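Ankyrin repeat and SAM domain-containing protein 3 (Homo sapiens, PDB 4NL9) may take part in vasopressin signalling in the kidney and self-associates through its SAM domain, the part in this structure. Local coordinates at residues L34-F37 and L38-T41; P55-K58 and M59-A62. The protein carries 1 engineered substitution. All blocks are in the same frame, centred on the assembly; numbering follows the deposited sequence.

In the fold
Both contacts are local and lie one after the other along the five-helix SAM domain, without nesting or crossing. From the N terminus, helices 11-17 and 24-29 come first; interaction 1 then covers short helix 34-37 and the turn that leaves it, closing a tight reversal through Phe-37 to Leu-40 just before helix 42-48. Interaction 2 is one stretch of the C-terminal helix 53-65, closed by successive i to i+4 backbone bonds. Their centres lie about 12 Å apart, yet the two meet inside the core: Phe-37 CZ of residues 34-37 packs 3.9 Å from Met-59 CB of residues 59-62, joining helix 34-37 to helix 53-65.

Interaction 1: L34-F37 and L38-T41; sequences LREF and LTLT. Engineered in segment 34-37: Glu-36 (natural residue Ile).
Glu-36 O is gripped twice by Thr-39, by OG1 at 2.7 Å and by the backbone N at 3.0 Å. The motif is a type I beta turn, Phe-37 to Leu-40, that ends helix 34-37 of this SAM domain and leads to Thr-41, the N-cap of helix 42-48. The two donors to Glu-36 O approach from different directions: the hydroxyl lies in the carbonyl plane on a lone pair, whereas the N-H comes from above that plane. Thr-39 can do this because chi1 of 75° sets OG1 between its own backbone N and carbonyl carbon, turned back to the helix end, while CG2 rests on Arg-35 O. The turn is closed by Leu-40 N to Phe-37 O at 3.1 Å, nearly straight at the hydrogen (165°), and one helical bond precedes it, Leu-38 N to Leu-34 O at 3.0 Å.

Apolar side chains pack beside the turn. Leu-38 CD1 meets Leu-34 CD1 at 3.9 Å, the two chains crossing obliquely, and both leucines also touch Leu-14 of helix 11-17. Phe-37 holds CG anti to its backbone N (chi1 176°), which carries the ring into the core, where it packs edge-to-face with Phe-27 and touches Met-59 and Ile-63. The aliphatic part of the engineered Glu-36 (isoleucine in the natural protein) passes Thr-39, its CG 4.2 Å from OG1. Leu-40 runs at about a right angle to Phe-37, its CD1 lying 4.1 Å from Phe-37 CD1.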
loop_
_atom_site.group_PDB
_atom_site.type_symbol
_atom_site.label_atom_id
_atom_site.label_comp_id
_atom_site.label_asym_id
_atom_site.label_seq_id
_atom_site.Cartn_x
_atom_site.Cartn_y
_atom_site.Cartn_z
ATOM N N LEU A 34 5.058 14.834 11.355
ATOM C CA LEU A 34 3.824 14.060 11.520
ATOM C C LEU A 34 2.571 14.873 11.235
ATOM O O LEU A 34 1.698 14.430 10.494
ATOM C CB LEU A 34 3.744 13.447 12.916
ATOM C CG LEU A 34 2.484 12.616 13.171
ATOM C CD1 LEU A 34 2.369 11.446 12.195
ATOM C CD2 LEU A 34 2.479 12.115 14.610
ATOM N N ARG A 35 2.489 16.071 11.799
ATOM C CA ARG A 35 1.313 16.912 11.593
ATOM C C ARG A 35 1.065 17.191 10.108
ATOM O O ARG A 35 -0.059 17.025 9.622
ATOM C CB ARG A 35 1.470 18.215 12.369
ATOM C CG ARG A 35 0.260 19.113 12.296
ATOM C CD ARG A 35 0.381 20.216 13.337
ATOM N NE ARG A 35 -0.345 21.424 12.957
ATOM C CZ ARG A 35 0.194 22.429 12.273
ATOM N NH1 ARG A 35 1.463 22.366 11.892
ATOM N NH2 ARG A 35 -0.535 23.495 11.968
ATOM N N GLU A 36 2.105 17.589 9.381
ATOM C CA GLU A 36 1.948 17.842 7.954
ATOM C C GLU A 36 1.658 16.553 7.198
ATOM O O GLU A 36 0.850 16.546 6.277
ATOM C CB GLU A 36 3.172 18.549 7.360
ATOM C CG GLU A 36 3.011 18.830 5.871
ATOM C CD GLU A 36 4.144 19.642 5.275
ATOM O OE1 GLU A 36 5.140 19.898 5.979
ATOM O OE2 GLU A 36 4.031 20.026 4.089
ATOM N N PHE A 37 2.315 15.464 7.582
ATOM C CA PHE A 37 2.090 14.184 6.913
ATOM C C PHE A 37 0.606 13.795 6.950
ATOM O O PHE A 37 0.051 13.309 5.962
ATOM C CB PHE A 37 2.964 13.096 7.566
ATOM C CG PHE A 37 2.740 11.710 7.007
ATOM C CD1 PHE A 37 3.410 11.294 5.864
ATOM C CD2 PHE A 37 1.860 10.835 7.630
ATOM C CE1 PHE A 37 3.211 10.019 5.351
ATOM C CE2 PHE A 37 1.650 9.553 7.124
ATOM C CZ PHE A 37 2.331 9.148 5.983
ATOM N N LEU A 38 -0.040 14.035 8.089
ATOM C CA LEU A 38 -1.435 13.653 8.275
ATOM C C LEU A 38 -2.408 14.523 7.491
ATOM O O LEU A 38 -3.606 14.219 7.450
ATOM C CB LEU A 38 -1.793 13.619 9.763
ATOM C CG LEU A 38 -1.081 12.538 10.579
ATOM C CD1 LEU A 38 -1.350 12.711 12.067
ATOM C CD2 LEU A 38 -1.475 11.118 10.130
ATOM N N THR A 39 -1.899 15.579 6.863
ATOM C CA THR A 39 -2.709 16.406 5.961
ATOM C C THR A 39 -2.525 16.064 4.478
ATOM O O THR A 39 -3.204 16.637 3.630
ATOM C CB THR A 39 -2.401 17.919 6.115
ATOM O OG1 THR A 39 -1.143 18.234 5.503
ATOM C CG2 THR A 39 -2.403 18.337 7.576
ATOM N N LEU A 40 -1.612 15.149 4.154
ATOM C CA LEU A 40 -1.274 14.913 2.751
ATOM C C LEU A 40 -2.305 14.057 2.057
ATOM O O LEU A 40 -2.882 13.165 2.655
ATOM C CB LEU A 40 0.089 14.232 2.618
ATOM C CG LEU A 40 1.247 15.037 3.195
ATOM C CD1 LEU A 40 2.524 14.225 3.076
ATOM C CD2 LEU A 40 1.387 16.374 2.477
ATOM N N THR A 41 -2.524 14.355 0.785
ATOM C CA THR A 41 -3.348 13.508 -0.062
ATOM C C THR A 41 -2.458 12.560 -0.858
ATOM O O THR A 41 -1.220 12.690 -0.868
ATOM C CB THR A 41 -4.202 14.329 -1.055
ATOM O OG1 THR A 41 -3.345 14.903 -2.049
ATOM C CG2 THR A 41 -4.968 15.434 -0.327
#

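Interaction 2: P55-K58 and M59-A62; sequences PKRK and MTSA
Arg-57 slants across Thr-60, the two side chains standing one helical turn apart. The arginine bends at chi2 (57°), which brings CD to 3.9 Å from Thr-60 OG1 and 3.8 Å from Ser-61 OG, and a second bend at chi3 (54°) turns NE toward a water. That water joins the pair: it lies at the guanidinium edge, in plane, accepting from Arg-57 NE at 3.1 Å, and is 3.0 Å from Thr-60 OG1. Arg-57 O takes the helical bond from Ser-61 N at 2.9 Å, with both hydroxyls nearby. The guanidinium's outer nitrogen, NH2, turns to another protein chain, meeting a polar and an acidic side chain there.

On a different side of the helix Met-59 extends beyond CG alongside Pro-55, bringing CE to 4.5 Å from Pro-55 CB and CG to 3.3 Å from Pro-55 O. Replacing Met-59 by an alanine would probably leave a gap beside Pro-55 where CG, SD and CE now lie.

This stretch of helix 53-65 lies against helix 42-48, where Met-59 and Thr-60 touch Leu-45 and Lys-56 reaches Glu-42, while Lys-58 NZ bonds to Ile-18 O in the loop after helix 11-17.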
loop_
_atom_site.group_PDB
_atom_site.type_symbol
_atom_site.label_atom_id
_atom_site.label_comp_id
_atom_site.label_asym_id
_atom_site.label_seq_id
_atom_site.Cartn_x
_atom_site.Cartn_y
_atom_site.Cartn_z
ATOM N N PRO A 55 3.800 1.279 -0.847
ATOM C CA PRO A 55 4.071 2.234 0.235
ATOM C C PRO A 55 3.079 3.387 0.249
ATOM O O PRO A 55 2.661 3.832 1.318
ATOM C CB PRO A 55 5.461 2.765 -0.113
ATOM C CG PRO A 55 6.080 1.730 -0.967
ATOM C CD PRO A 55 4.980 1.031 -1.693
ATOM N N LYS A 56 2.697 3.867 -0.927
ATOM C CA LYS A 56 1.766 4.986 -0.987
ATOM C C LYS A 56 0.418 4.574 -0.399
ATOM O O LYS A 56 -0.236 5.363 0.288
ATOM C CB LYS A 56 1.654 5.509 -2.423
ATOM C CG LYS A 56 0.676 6.645 -2.632
ATOM C CD LYS A 56 1.019 7.459 -3.892
ATOM C CE LYS A 56 1.398 6.583 -5.070
ATOM N NZ LYS A 56 0.213 5.787 -5.521
ATOM N N ARG A 57 0.002 3.334 -0.656
ATOM C CA ARG A 57 -1.260 2.845 -0.106
ATOM C C ARG A 57 -1.186 2.658 1.414
ATOM O O ARG A 57 -2.128 2.996 2.140
ATOM C CB ARG A 57 -1.675 1.540 -0.805
ATOM C CG ARG A 57 -2.880 0.822 -0.186
ATOM C CD ARG A 57 -4.138 1.683 -0.110
ATOM N NE ARG A 57 -4.515 2.267 -1.392
ATOM C CZ ARG A 57 -5.271 1.668 -2.310
ATOM N NH1 ARG A 57 -5.567 2.313 -3.430
ATOM N NH2 ARG A 57 -5.728 0.432 -2.115
ATOM N N LYS A 58 -0.065 2.146 1.918
ATOM C CA LYS A 58 0.060 1.998 3.363
ATOM C C LYS A 58 0.043 3.362 4.034
ATOM O O LYS A 58 -0.499 3.516 5.128
ATOM C CB LYS A 58 1.308 1.212 3.727
ATOM C CG LYS A 58 1.192 -0.245 3.294
ATOM C CD LYS A 58 2.239 -1.122 3.935
ATOM C CE LYS A 58 3.617 -0.783 3.406
ATOM N NZ LYS A 58 4.667 -1.731 3.885
ATOM N N MET A 59 0.603 4.357 3.351
ATOM C CA MET A 59 0.589 5.714 3.890
ATOM C C MET A 59 -0.793 6.355 3.860
ATOM O O MET A 59 -1.207 6.967 4.836
ATOM C CB MET A 59 1.601 6.603 3.179
ATOM C CG MET A 59 3.037 6.238 3.496
ATOM S SD MET A 59 4.166 7.206 2.473
ATOM C CE MET A 59 5.685 6.270 2.654
ATOM N N THR A 60 -1.513 6.221 2.751
ATOM C CA THR A 60 -2.864 6.785 2.722
ATOM C C THR A 60 -3.778 6.080 3.738
ATOM O O THR A 60 -4.623 6.719 4.373
ATOM C CB THR A 60 -3.502 6.803 1.313
ATOM O OG1 THR A 60 -3.576 5.470 0.800
ATOM C CG2 THR A 60 -2.696 7.674 0.356
ATOM N N SER A 61 -3.579 4.777 3.921
ATOM C CA SER A 61 -4.294 4.043 4.967
ATOM C C SER A 61 -3.986 4.577 6.369
ATOM O O SER A 61 -4.892 4.764 7.177
ATOM C CB SER A 61 -3.967 2.557 4.893
ATOM O OG SER A 61 -4.490 2.000 3.699
ATOM N N ALA A 62 -2.710 4.827 6.643
ATOM C CA ALA A 62 -2.291 5.339 7.942
ATOM C C ALA A 62 -2.859 6.726 8.189
ATOM O O ALA A 62 -3.277 7.048 9.300
ATOM C CB ALA A 62 -0.775 5.364 8.035
HETATM O O HOH W 1 -3.088 4.881 -2.051
#